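Local coordinates for SnoaL-like domain-containing protein (Methylibium petroleiphilum PM1, PDB 3G16) that is of unknown function but adopts the cystatin-like fold of the SnoaL and NTF2 families, whose members often bind small molecules in a cone-shaped pocket, at residues E13-T18 with G115-I120; K30-F35 with Q57-W62; H41-G46 with I120-A125; E83-A88 with F110-G115. All coordinates share one frame; numbering follows the deposited sequence.

Contact 1: E13-T18 with G115-I120; sequences EKVIRT and GLIREI
Val15 turns its CG1 branch opposite the backbone N (chi1 173°), which leaves CG2 lying beside that nitrogen, and both methyls thereby face segment 115-120; Ile117 answers with CG1 swung beside its own N (chi1 -64°) and carried on to CD1. The two side chains slide past each other in opposite senses, with Val15 CG1 3.9 Å from Ile117 CG1 and almost as near to Ile117 CD1. The other methyl, Val15 CG2, rests 3.5 Å from the carbonyl oxygen of Gly115, at the turn that leads into the strand. Around this centre the contacts lengthen: Ile16 CG1 approaches Ile117 CD1 at 4.4 Å, and although Leu116 sets off away from the helix, its CD2 comes within 4.4 Å of Val15 CG2. Glu13, Arg17 and Thr18 bond within the helix. Arg17 grips Glu13 OE2 side-on with NE and NH2, the oxygen lying in the guanidinium plane and 2.8 Å from NE. Beyond the two segments, Val108 and Phe110 of strand 100-111 also pack on Ile117, while Ile75 and Leu78 meet Ile16. The helix axis passes 8.8 Å from that of the strand and crosses it at -73°. A long N-terminal helix laid across a curved mixed sheet through branched aliphatic residues is characteristic of the cystatin-like, NTF2-type alpha+beta fold.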
loop_
_atom_site.group_PDB
_atom_site.type_symbol
_atom_site.label_atom_id
_atom_site.label_comp_id
_atom_site.label_asym_id
_atom_site.label_seq_id
_atom_site.Cartn_x
_atom_site.Cartn_y
_atom_site.Cartn_z
ATOM N N GLU A 13 -0.711 16.383 -4.951
ATOM C CA GLU A 13 -1.964 15.851 -5.473
ATOM C C GLU A 13 -2.083 16.122 -6.964
ATOM O O GLU A 13 -2.536 15.265 -7.710
ATOM C CB GLU A 13 -3.161 16.471 -4.759
ATOM C CG GLU A 13 -4.449 15.912 -5.230
ATOM C CD GLU A 13 -5.633 16.327 -4.402
ATOM O OE1 GLU A 13 -5.414 16.922 -3.316
ATOM O OE2 GLU A 13 -6.782 16.053 -4.841
ATOM N N LYS A 14 -1.689 17.312 -7.405
ATOM C CA LYS A 14 -1.778 17.687 -8.808
ATOM C C LYS A 14 -0.928 16.783 -9.675
ATOM O O LYS A 14 -1.379 16.336 -10.743
ATOM C CB LYS A 14 -1.423 19.166 -9.014
ATOM C CG LYS A 14 -2.529 20.080 -8.514
ATOM C CD LYS A 14 -2.111 21.542 -8.431
ATOM C CE LYS A 14 -3.084 22.367 -7.605
ATOM N NZ LYS A 14 -2.534 23.573 -7.149
ATOM N N VAL A 15 0.313 16.502 -9.253
ATOM C CA VAL A 15 1.135 15.595 -10.040
ATOM C C VAL A 15 0.548 14.183 -10.100
ATOM O O VAL A 15 0.495 13.552 -11.168
ATOM C CB VAL A 15 2.553 15.545 -9.450
ATOM C CG1 VAL A 15 3.427 14.474 -10.115
ATOM C CG2 VAL A 15 3.232 16.922 -9.587
ATOM N N ILE A 16 0.054 13.682 -8.973
ATOM C CA ILE A 16 -0.530 12.347 -8.940
ATOM C C ILE A 16 -1.757 12.250 -9.845
ATOM O O ILE A 16 -1.894 11.304 -10.639
ATOM C CB ILE A 16 -0.850 11.966 -7.497
ATOM C CG1 ILE A 16 0.446 11.579 -6.779
ATOM C CG2 ILE A 16 -1.910 10.817 -7.460
ATOM C CD1 ILE A 16 0.318 11.485 -5.222
ATOM N N ARG A 17 -2.620 13.244 -9.791
ATOM C CA ARG A 17 -3.808 13.149 -10.605
ATOM C C ARG A 17 -3.463 13.306 -12.123
ATOM O O ARG A 17 -4.113 12.692 -12.997
ATOM C CB ARG A 17 -4.849 14.183 -10.181
ATOM C CG ARG A 17 -5.404 13.908 -8.771
ATOM C CD ARG A 17 -6.685 14.730 -8.498
ATOM N NE ARG A 17 -7.180 14.497 -7.148
ATOM C CZ ARG A 17 -7.916 13.458 -6.742
ATOM N NH1 ARG A 17 -8.310 12.474 -7.574
ATOM N NH2 ARG A 17 -8.281 13.410 -5.466
ATOM N N THR A 18 -2.476 14.159 -12.429
ATOM C CA THR A 18 -2.041 14.301 -13.800
ATOM C C THR A 18 -1.505 12.940 -14.317
ATOM O O THR A 18 -1.716 12.530 -15.436
ATOM C CB THR A 18 -0.958 15.366 -13.957
ATOM O OG1 THR A 18 -1.504 16.625 -13.533
ATOM C CG2 THR A 18 -0.495 15.481 -15.422
ATOM N N GLY A 115 9.681 18.485 -7.477
ATOM C CA GLY A 115 8.257 18.398 -7.258
ATOM C C GLY A 115 7.617 17.286 -8.061
ATOM O O GLY A 115 6.386 17.182 -8.124
ATOM N N LEU A 116 8.445 16.367 -8.570
ATOM C CA LEU A 116 7.967 15.254 -9.386
ATOM C C LEU A 116 8.196 13.921 -8.683
ATOM O O LEU A 116 8.907 13.834 -7.715
ATOM C CB LEU A 116 8.665 15.263 -10.735
ATOM C CG LEU A 116 8.500 16.618 -11.427
ATOM C CD1 LEU A 116 9.252 16.429 -12.893
ATOM C CD2 LEU A 116 7.022 17.025 -11.744
ATOM N N ILE A 117 7.535 12.872 -9.174
ATOM C CA ILE A 117 7.614 11.545 -8.564
ATOM C C ILE A 117 8.955 10.913 -8.881
ATOM O O ILE A 117 9.381 10.909 -10.045
ATOM C CB ILE A 117 6.478 10.660 -9.070
ATOM C CG1 ILE A 117 5.122 11.237 -8.632
ATOM C CG2 ILE A 117 6.640 9.255 -8.516
ATOM C CD1 ILE A 117 3.915 10.615 -9.332
ATOM N N ARG A 118 9.595 10.346 -7.869
ATOM C CA ARG A 118 10.880 9.636 -8.071
ATOM C C ARG A 118 10.759 8.131 -7.942
ATOM O O ARG A 118 11.594 7.421 -8.453
ATOM C CB ARG A 118 11.979 10.175 -7.135
ATOM C CG ARG A 118 11.829 9.796 -5.724
ATOM C CD ARG A 118 12.976 10.345 -4.892
ATOM N NE ARG A 118 12.918 9.868 -3.536
ATOM C CZ ARG A 118 13.644 10.369 -2.562
ATOM N NH1 ARG A 118 14.480 11.390 -2.783
ATOM N NH2 ARG A 118 13.540 9.865 -1.352
ATOM N N GLU A 119 9.731 7.646 -7.274
ATOM C CA GLU A 119 9.585 6.208 -7.069
ATOM C C GLU A 119 8.167 5.870 -6.707
ATOM O O GLU A 119 7.519 6.615 -5.975
ATOM C CB GLU A 119 10.497 5.774 -5.923
ATOM C CG GLU A 119 10.543 4.278 -5.675
ATOM C CD GLU A 119 11.590 3.901 -4.659
ATOM O OE1 GLU A 119 12.800 4.031 -4.984
ATOM O OE2 GLU A 119 11.230 3.535 -3.534
ATOM N N ILE A 120 7.710 4.705 -7.185
ATOM C CA ILE A 120 6.395 4.149 -6.815
ATOM C C ILE A 120 6.618 2.686 -6.445
ATOM O O ILE A 120 7.352 1.976 -7.164
ATOM C CB ILE A 120 5.324 4.277 -7.920
ATOM C CG1 ILE A 120 5.168 5.743 -8.346
ATOM C CG2 ILE A 120 4.008 3.645 -7.449
ATOM C CD1 ILE A 120 4.182 5.949 -9.481
#

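Contact 2: K30-F35 with Q57-W62; sequences KMIACF and QIAHRW
The meeting of helices 28-32 and 55-69 belongs to the helical layer that covers the sheet in this NTF2-type fold, and a type I turn from Ile32 to Phe35 carries the chain from the first helix into strand 35-36. Ala59 is the small residue at the centre: its CB lies 3.7 Å from Ile32 CG1 and a little farther from Met31 CB. Met31, a selenomethionine, crosses Trp62 at about a right angle; its chain bends at chi3 (-91°), which brings CE to 3.3 Å from Ala59 O. The selenium itself stands at the edge of the Trp62 indole, 5.1 Å from the centroid of the five-membered ring, a Met-aromatic contact; Trp62 NE1 is hydrogen-bonded to Tyr19 OH. Farther along, Ile58 CD1 sits over one face of the Phe35 ring, 4.2 Å from its centroid, in a CH-pi contact, with Ile58 CG2 near the CZ rim. Replacing Phe35 by an alanine would probably leave Ile58 without the ring face it rests on and open a gap toward Ile117 and Ile120. Between the two segments cohesion is thus apolar, resting on close fit, CH-pi contact and a polarisable selenium.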
loop_
_atom_site.group_PDB
_atom_site.type_symbol
_atom_site.label_atom_id
_atom_site.label_comp_id
_atom_site.label_asym_id
_atom_site.label_seq_id
_atom_site.Cartn_x
_atom_site.Cartn_y
_atom_site.Cartn_z
ATOM N N LYS A 30 2.476 13.068 -21.213
ATOM C CA LYS A 30 1.842 13.572 -19.995
ATOM C C LYS A 30 2.366 12.787 -18.803
ATOM O O LYS A 30 2.723 13.384 -17.767
ATOM C CB LYS A 30 0.299 13.521 -20.024
ATOM C CG LYS A 30 -0.328 13.857 -18.651
ATOM C CD LYS A 30 -1.871 13.924 -18.651
ATOM C CE LYS A 30 -2.388 15.008 -19.617
ATOM N NZ LYS A 30 -3.902 15.181 -19.648
HETATM N N MSE A 31 2.453 11.470 -18.933
HETATM C CA MSE A 31 2.945 10.662 -17.821
HETATM C C MSE A 31 4.414 10.984 -17.504
HETATM O O MSE A 31 4.801 11.142 -16.355
HETATM C CB MSE A 31 2.763 9.177 -18.115
HETATM C CG MSE A 31 1.355 8.671 -18.112
HETATM SE SE MSE A 31 1.246 6.768 -18.406
HETATM C CE MSE A 31 1.089 6.707 -20.353
ATOM N N ILE A 32 5.251 11.073 -18.532
ATOM C CA ILE A 32 6.669 11.304 -18.340
ATOM C C ILE A 32 6.938 12.593 -17.571
ATOM O O ILE A 32 7.867 12.665 -16.745
ATOM C CB ILE A 32 7.383 11.318 -19.725
ATOM C CG1 ILE A 32 7.447 9.896 -20.278
ATOM C CG2 ILE A 32 8.792 11.897 -19.641
ATOM C CD1 ILE A 32 7.864 9.795 -21.787
ATOM N N ALA A 33 6.101 13.607 -17.818
ATOM C CA ALA A 33 6.258 14.915 -17.174
ATOM C C ALA A 33 5.966 14.898 -15.675
ATOM O O ALA A 33 6.253 15.864 -14.967
ATOM C CB ALA A 33 5.376 15.935 -17.864
ATOM N N CYS A 34 5.390 13.791 -15.187
ATOM C CA CYS A 34 5.098 13.687 -13.772
ATOM C C CYS A 34 6.207 13.076 -12.933
ATOM O O CYS A 34 6.079 12.977 -11.714
ATOM C CB CYS A 34 3.878 12.783 -13.584
ATOM S SG CYS A 34 2.360 13.510 -14.296
ATOM N N PHE A 35 7.256 12.615 -13.617
ATOM C CA PHE A 35 8.375 11.937 -12.978
ATOM C C PHE A 35 9.722 12.563 -13.222
ATOM O O PHE A 35 9.939 13.164 -14.275
ATOM C CB PHE A 35 8.524 10.537 -13.606
ATOM C CG PHE A 35 7.386 9.592 -13.321
ATOM C CD1 PHE A 35 7.337 8.876 -12.132
ATOM C CD2 PHE A 35 6.359 9.407 -14.225
ATOM C CE1 PHE A 35 6.302 8.009 -11.858
ATOM C CE2 PHE A 35 5.303 8.546 -13.949
ATOM C CZ PHE A 35 5.284 7.836 -12.775
ATOM N N GLN A 57 9.865 4.404 -19.598
ATOM C CA GLN A 57 9.485 2.995 -19.557
ATOM C C GLN A 57 8.158 2.797 -18.834
ATOM O O GLN A 57 7.305 2.001 -19.259
ATOM C CB GLN A 57 10.579 2.166 -18.907
ATOM C CG GLN A 57 11.787 1.928 -19.823
ATOM C CD GLN A 57 12.415 3.211 -20.361
ATOM O OE1 GLN A 57 13.112 3.954 -19.598
ATOM N NE2 GLN A 57 12.172 3.512 -21.643
ATOM N N ILE A 58 7.967 3.490 -17.710
ATOM C CA ILE A 58 6.689 3.436 -17.019
ATOM C C ILE A 58 5.612 3.864 -17.999
ATOM O O ILE A 58 4.598 3.175 -18.157
ATOM C CB ILE A 58 6.746 4.396 -15.791
ATOM C CG1 ILE A 58 7.760 3.912 -14.736
ATOM C CG2 ILE A 58 5.355 4.535 -15.178
ATOM C CD1 ILE A 58 8.078 4.960 -13.637
ATOM N N ALA A 59 5.812 4.990 -18.692
ATOM C CA ALA A 59 4.812 5.533 -19.584
ATOM C C ALA A 59 4.504 4.593 -20.751
ATOM O O ALA A 59 3.345 4.374 -21.107
ATOM C CB ALA A 59 5.267 6.940 -20.093
ATOM N N HIS A 60 5.561 4.028 -21.348
ATOM C CA HIS A 60 5.371 3.145 -22.492
ATOM C C HIS A 60 4.573 1.910 -22.091
ATOM O O HIS A 60 3.679 1.455 -22.838
ATOM C CB HIS A 60 6.736 2.744 -23.073
ATOM C CG HIS A 60 6.622 1.941 -24.327
ATOM N ND1 HIS A 60 5.906 2.421 -25.402
ATOM C CD2 HIS A 60 7.177 0.769 -24.726
ATOM C CE1 HIS A 60 6.011 1.570 -26.408
ATOM N NE2 HIS A 60 6.739 0.547 -26.015
ATOM N N ARG A 61 4.897 1.350 -20.924
ATOM C CA ARG A 61 4.261 0.116 -20.503
ATOM C C ARG A 61 2.795 0.342 -20.136
ATOM O O ARG A 61 1.944 -0.464 -20.489
ATOM C CB ARG A 61 5.112 -0.559 -19.420
ATOM C CG ARG A 61 6.464 -1.068 -20.042
ATOM C CD ARG A 61 7.514 -1.445 -19.074
ATOM N NE ARG A 61 8.809 -1.481 -19.740
ATOM C CZ ARG A 61 9.954 -1.791 -19.123
ATOM N NH1 ARG A 61 9.963 -2.265 -17.882
ATOM N NH2 ARG A 61 11.102 -1.709 -19.783
ATOM N N TRP A 62 2.477 1.476 -19.522
ATOM C CA TRP A 62 1.062 1.752 -19.256
ATOM C C TRP A 62 0.335 2.058 -20.562
ATOM O O TRP A 62 -0.811 1.660 -20.714
ATOM C CB TRP A 62 0.856 2.856 -18.253
ATOM C CG TRP A 62 1.323 2.603 -16.876
ATOM C CD1 TRP A 62 1.833 3.532 -16.029
ATOM C CD2 TRP A 62 1.329 1.356 -16.136
ATOM N NE1 TRP A 62 2.147 2.979 -14.820
ATOM C CE2 TRP A 62 1.842 1.649 -14.856
ATOM C CE3 TRP A 62 0.938 0.026 -16.402
ATOM C CZ2 TRP A 62 1.984 0.682 -13.865
ATOM C CZ3 TRP A 62 1.072 -0.935 -15.377
ATOM C CH2 TRP A 62 1.618 -0.592 -14.144
#

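Contact 3: H41-G46 with I120-A125; sequences HYFPAG and IRAFYA
The His41 imidazole lies between two side chains: Ile120 CG2 covers one face in a CH-pi contact, 3.7 Å from the ring centroid, and Phe43 CZ stands over the opposite face. Ala122 CB closes on the ring edge, 3.8 Å from His41 CE1. Farther along, the Tyr124 ring takes Pro44 CG over one face, 3.9 Å from its centroid, the two side chains crossing at about a right angle. Two backbone bonds join strands 39-42 and 116-124, the parallel neighbours in the otherwise antiparallel sheet of this cystatin-like fold: Tyr42 N to Ile120 O at 2.8 Å and Ala122 N to Tyr42 O at 2.9 Å. With CG opposite the backbone N (chi1 -157°), the His41 ring leans over toward Ile120, and ND1 gives Tyr42 O a second bond of 3.1 Å. On the other side of the sheet, Arg121 CG packs near Tyr42 CD2; its guanidinium forms salt bridges with Glu119 and Glu109, and with Glu90 of the second subunit. Tyr124 OH is hydrogen-bonded to an unidentified ligand, probably from the crystallisation liquor. After Tyr42 the ladder gives way to packing: Pro44 has no N-H to offer, and its CD comes 3.2 Å from Ala122 O, a buried oxygen without a hydrogen-bonding partner in the model. The ND1 bond, with Ile120 and Phe43 on the two faces, fixes the turn of the imidazole.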
loop_
_atom_site.group_PDB
_atom_site.type_symbol
_atom_site.label_atom_id
_atom_site.label_comp_id
_atom_site.label_asym_id
_atom_site.label_seq_id
_atom_site.Cartn_x
_atom_site.Cartn_y
_atom_site.Cartn_z
ATOM N N HIS A 41 9.406 2.315 -10.967
ATOM C CA HIS A 41 8.158 1.739 -10.423
ATOM C C HIS A 41 8.441 0.279 -10.077
ATOM O O HIS A 41 8.969 -0.492 -10.913
ATOM C CB HIS A 41 7.058 1.762 -11.462
ATOM C CG HIS A 41 5.658 1.714 -10.917
ATOM N ND1 HIS A 41 5.214 0.816 -9.952
ATOM C CD2 HIS A 41 4.574 2.423 -11.284
ATOM C CE1 HIS A 41 3.913 1.014 -9.749
ATOM N NE2 HIS A 41 3.495 1.992 -10.544
ATOM N N TYR A 42 8.152 -0.102 -8.838
ATOM C CA TYR A 42 8.309 -1.471 -8.354
ATOM C C TYR A 42 6.941 -2.091 -8.189
ATOM O O TYR A 42 5.934 -1.407 -7.900
ATOM C CB TYR A 42 9.044 -1.464 -7.024
ATOM C CG TYR A 42 10.434 -0.895 -7.089
ATOM C CD1 TYR A 42 11.487 -1.685 -7.421
ATOM C CD2 TYR A 42 10.700 0.443 -6.837
ATOM C CE1 TYR A 42 12.776 -1.188 -7.513
ATOM C CE2 TYR A 42 11.986 0.957 -6.916
ATOM C CZ TYR A 42 13.026 0.140 -7.248
ATOM O OH TYR A 42 14.331 0.638 -7.317
ATOM N N PHE A 43 6.951 -3.426 -8.259
ATOM C CA PHE A 43 5.747 -4.258 -8.188
ATOM C C PHE A 43 6.066 -5.510 -7.402
ATOM O O PHE A 43 7.221 -5.830 -7.218
ATOM C CB PHE A 43 5.295 -4.690 -9.612
ATOM C CG PHE A 43 5.064 -3.553 -10.525
ATOM C CD1 PHE A 43 3.863 -2.916 -10.545
ATOM C CD2 PHE A 43 6.068 -3.127 -11.382
ATOM C CE1 PHE A 43 3.622 -1.855 -11.393
ATOM C CE2 PHE A 43 5.848 -2.064 -12.244
ATOM C CZ PHE A 43 4.642 -1.413 -12.260
ATOM N N PRO A 44 5.017 -6.236 -7.008
ATOM C CA PRO A 44 5.339 -7.528 -6.402
ATOM C C PRO A 44 6.281 -8.352 -7.269
ATOM O O PRO A 44 6.136 -8.353 -8.514
ATOM C CB PRO A 44 3.957 -8.172 -6.268
ATOM C CG PRO A 44 3.030 -7.061 -6.132
ATOM C CD PRO A 44 3.578 -5.964 -7.034
ATOM N N ALA A 45 7.193 -9.106 -6.669
ATOM C CA ALA A 45 8.102 -9.956 -7.459
ATOM C C ALA A 45 7.201 -10.942 -8.228
ATOM O O ALA A 45 6.163 -11.430 -7.716
ATOM C CB ALA A 45 9.119 -10.694 -6.605
ATOM N N GLY A 46 7.547 -11.144 -9.480
ATOM C CA GLY A 46 6.803 -12.021 -10.363
ATOM C C GLY A 46 5.935 -11.265 -11.323
ATOM O O GLY A 46 5.406 -11.864 -12.276
ATOM N N ILE A 120 7.710 4.705 -7.185
ATOM C CA ILE A 120 6.395 4.149 -6.815
ATOM C C ILE A 120 6.618 2.686 -6.445
ATOM O O ILE A 120 7.352 1.976 -7.164
ATOM C CB ILE A 120 5.324 4.277 -7.920
ATOM C CG1 ILE A 120 5.168 5.743 -8.346
ATOM C CG2 ILE A 120 4.008 3.645 -7.449
ATOM C CD1 ILE A 120 4.182 5.949 -9.481
ATOM N N ARG A 121 6.063 2.248 -5.322
ATOM C CA ARG A 121 6.146 0.843 -4.865
ATOM C C ARG A 121 4.716 0.361 -4.725
ATOM O O ARG A 121 4.001 0.846 -3.853
ATOM C CB ARG A 121 6.906 0.767 -3.552
ATOM C CG ARG A 121 8.330 1.309 -3.630
ATOM C CD ARG A 121 9.138 1.014 -2.387
ATOM N NE ARG A 121 8.597 1.540 -1.150
ATOM C CZ ARG A 121 8.732 2.805 -0.752
ATOM N NH1 ARG A 121 9.358 3.705 -1.490
ATOM N NH2 ARG A 121 8.249 3.174 0.422
ATOM N N ALA A 122 4.323 -0.622 -5.558
ATOM C CA ALA A 122 2.929 -1.081 -5.573
ATOM C C ALA A 122 2.735 -2.471 -4.981
ATOM O O ALA A 122 3.580 -3.362 -5.120
ATOM C CB ALA A 122 2.380 -1.091 -7.001
ATOM N N PHE A 123 1.592 -2.608 -4.319
ATOM C CA PHE A 123 1.170 -3.804 -3.576
ATOM C C PHE A 123 -0.236 -4.134 -4.020
ATOM O O PHE A 123 -0.988 -3.231 -4.412
ATOM C CB PHE A 123 1.201 -3.538 -2.083
ATOM C CG PHE A 123 2.552 -3.058 -1.621
ATOM C CD1 PHE A 123 3.541 -3.935 -1.257
ATOM C CD2 PHE A 123 2.865 -1.716 -1.643
ATOM C CE1 PHE A 123 4.816 -3.499 -0.871
ATOM C CE2 PHE A 123 4.133 -1.255 -1.263
ATOM C CZ PHE A 123 5.085 -2.152 -0.874
ATOM N N TYR A 124 -0.614 -5.400 -3.917
ATOM C CA TYR A 124 -1.884 -5.868 -4.449
ATOM C C TYR A 124 -2.815 -6.480 -3.452
ATOM O O TYR A 124 -2.380 -7.129 -2.497
ATOM C CB TYR A 124 -1.643 -6.953 -5.500
ATOM C CG TYR A 124 -0.908 -6.576 -6.760
ATOM C CD1 TYR A 124 -0.750 -5.245 -7.171
ATOM C CD2 TYR A 124 -0.444 -7.581 -7.609
ATOM C CE1 TYR A 124 -0.109 -4.941 -8.408
ATOM C CE2 TYR A 124 0.180 -7.275 -8.813
ATOM C CZ TYR A 124 0.347 -5.972 -9.181
ATOM O OH TYR A 124 0.927 -5.660 -10.384
ATOM N N ALA A 125 -4.125 -6.372 -3.733
ATOM C CA ALA A 125 -5.126 -7.123 -2.988
ATOM C C ALA A 125 -5.196 -8.527 -3.575
ATOM O O ALA A 125 -6.242 -8.965 -4.079
ATOM C CB ALA A 125 -6.499 -6.435 -3.101
#

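Contact 4: E83-A88 with F110-G115; sequences ETAEAA and FDRASG
Ala85 CB presses on Arg112, centred under the guanidinium 3.6 Å from its plane and equally near Arg112 CG, the tightly packed part of the contact. The arginine runs extended from CG to NE, then turns at chi4 (-91°) to lay its flat end over the methyl. At the edge of that plane Arg112 NH2 gives a 2.9 Å bond to Glu83 O, bent to 153° at the hydrogen. NH1 donates to Pro5 O. Ala85 O accepts from Phe110 N at 3.1 Å, nearly straight on to the carbonyl, and also lies near the edge of the Phe110 ring. The looser side is wet. Water 1 is held 2.9 Å from Arg112 NH1, in the guanidinium plane, and stands near Glu83 O; water 2 lies within hydrogen-bonding distance of both Ala85 O and Phe110 O, 2.7 Å from the latter. A leucine in place of Arg112 would probably leave Glu83 O and Pro5 O without these donors and Ala85 CB without the flat group over it. Ala85 and Glu86 both face Asp81 in a G1 beta bulge at the turn from strand 71-81 into strand 86-95, which pairs on its other side with strand 100-111. Helix 9-24 covers Ala87 and Phe110 through Ile16, with Met12 and Val15 also on the phenylalanine, while Arg9 of the second subunit packs against Glu83 and Thr84.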
loop_
_atom_site.group_PDB
_atom_site.type_symbol
_atom_site.label_atom_id
_atom_site.label_comp_id
_atom_site.label_asym_id
_atom_site.label_seq_id
_atom_site.Cartn_x
_atom_site.Cartn_y
_atom_site.Cartn_z
ATOM N N GLU A 83 5.165 16.386 5.427
ATOM C CA GLU A 83 6.361 16.339 6.240
ATOM C C GLU A 83 7.439 15.524 5.558
ATOM O O GLU A 83 8.596 15.874 5.621
ATOM C CB GLU A 83 6.059 15.717 7.612
ATOM C CG GLU A 83 7.243 15.653 8.540
ATOM C CD GLU A 83 7.790 17.024 8.926
ATOM O OE1 GLU A 83 6.997 18.008 8.998
ATOM O OE2 GLU A 83 9.031 17.094 9.163
ATOM N N THR A 84 7.040 14.443 4.904
ATOM C CA THR A 84 7.982 13.516 4.271
ATOM C C THR A 84 8.063 13.627 2.746
ATOM O O THR A 84 8.873 12.975 2.116
ATOM C CB THR A 84 7.618 12.051 4.639
ATOM O OG1 THR A 84 6.316 11.769 4.144
ATOM C CG2 THR A 84 7.695 11.815 6.145
ATOM N N ALA A 85 7.170 14.419 2.161
ATOM C CA ALA A 85 7.070 14.532 0.710
ATOM C C ALA A 85 6.818 13.151 0.099
ATOM O O ALA A 85 7.470 12.720 -0.863
ATOM C CB ALA A 85 8.323 15.254 0.081
ATOM N N GLU A 86 5.851 12.456 0.689
ATOM C CA GLU A 86 5.459 11.144 0.225
ATOM C C GLU A 86 3.952 11.074 0.203
ATOM O O GLU A 86 3.263 11.872 0.894
ATOM C CB GLU A 86 5.998 10.022 1.125
ATOM C CG GLU A 86 7.530 9.969 1.187
ATOM C CD GLU A 86 8.116 8.756 1.939
ATOM O OE1 GLU A 86 7.349 8.004 2.574
ATOM O OE2 GLU A 86 9.342 8.549 1.867
ATOM N N ALA A 87 3.426 10.164 -0.608
ATOM C CA ALA A 87 2.004 9.900 -0.682
ATOM C C ALA A 87 1.756 8.402 -0.759
ATOM O O ALA A 87 2.648 7.611 -1.009
ATOM C CB ALA A 87 1.360 10.591 -1.881
ATOM N N ALA A 88 0.513 8.031 -0.524
ATOM C CA ALA A 88 0.079 6.658 -0.717
ATOM C C ALA A 88 -1.268 6.748 -1.429
ATOM O O ALA A 88 -2.087 7.619 -1.171
ATOM C CB ALA A 88 -0.041 5.853 0.597
ATOM N N PHE A 110 8.234 11.600 -3.631
ATOM C CA PHE A 110 8.567 12.753 -4.432
ATOM C C PHE A 110 10.017 13.142 -4.287
ATOM O O PHE A 110 10.632 12.986 -3.237
ATOM C CB PHE A 110 7.677 13.939 -4.048
ATOM C CG PHE A 110 6.305 13.840 -4.635
ATOM C CD1 PHE A 110 5.333 13.031 -4.024
ATOM C CD2 PHE A 110 5.969 14.483 -5.795
ATOM C CE1 PHE A 110 4.084 12.920 -4.582
ATOM C CE2 PHE A 110 4.705 14.372 -6.337
ATOM C CZ PHE A 110 3.780 13.589 -5.739
ATOM N N ASP A 111 10.538 13.641 -5.393
ATOM C CA ASP A 111 11.811 14.378 -5.424
ATOM C C ASP A 111 11.448 15.823 -5.038
ATOM O O ASP A 111 10.840 16.541 -5.817
ATOM C CB ASP A 111 12.410 14.341 -6.818
ATOM C CG ASP A 111 13.611 15.213 -6.972
ATOM O OD1 ASP A 111 14.529 15.156 -6.126
ATOM O OD2 ASP A 111 13.661 15.988 -7.914
ATOM N N ARG A 112 11.861 16.233 -3.853
ATOM C CA ARG A 112 11.556 17.591 -3.363
ATOM C C ARG A 112 12.174 18.682 -4.232
ATOM O O ARG A 112 11.590 19.757 -4.348
ATOM C CB ARG A 112 12.032 17.767 -1.946
ATOM C CG ARG A 112 11.370 16.866 -0.907
ATOM C CD ARG A 112 12.184 16.911 0.374
ATOM N NE ARG A 112 11.672 16.111 1.483
ATOM C CZ ARG A 112 10.843 16.552 2.412
ATOM N NH1 ARG A 112 10.344 17.775 2.369
ATOM N NH2 ARG A 112 10.486 15.760 3.432
ATOM N N ALA A 113 13.317 18.382 -4.854
ATOM C CA ALA A 113 14.058 19.363 -5.635
ATOM C C ALA A 113 13.375 19.690 -6.949
ATOM O O ALA A 113 13.701 20.725 -7.546
ATOM C CB ALA A 113 15.497 18.853 -5.885
ATOM N N SER A 114 12.450 18.852 -7.424
ATOM C CA SER A 114 11.736 19.109 -8.668
ATOM C C SER A 114 10.225 19.118 -8.517
ATOM O O SER A 114 9.549 19.662 -9.385
ATOM C CB SER A 114 12.129 18.075 -9.746
ATOM O OG SER A 114 11.640 16.790 -9.395
ATOM N N GLY A 115 9.681 18.485 -7.477
ATOM C CA GLY A 115 8.257 18.398 -7.258
ATOM C C GLY A 115 7.617 17.286 -8.061
ATOM O O GLY A 115 6.386 17.182 -8.124
HETATM O O HOH W 1 8.662 18.830 4.495
HETATM O O HOH W 2 10.318 12.190 -0.631
#

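In the fold
Contacts 2 and 3 are buried, whereas contacts 1 and 4 are only partly so. Strand 116-124 serves both contact 1, where helix 9-24 lies across it, and contact 3, where strand 39-42 pairs with it; Ile120 belongs to both contacts. Contacts 1 and 4 share Gly115 and meet through Ile16 and Ala87. Contact 2 is nested in the loop closed by contact 1 and joins it through a probable hydrogen bond from Ile117 N to Cys34 O, while Trp62 packs on Phe43 and His41 of contact 3. Chemistry follows place: apolar between helices and under helix 9-24, backbone pairing with aromatic packing in the sheet, and water-assisted bonds at the open end of the 86-95/100-111 hairpin. The second subunit reaches contacts 3 and 4.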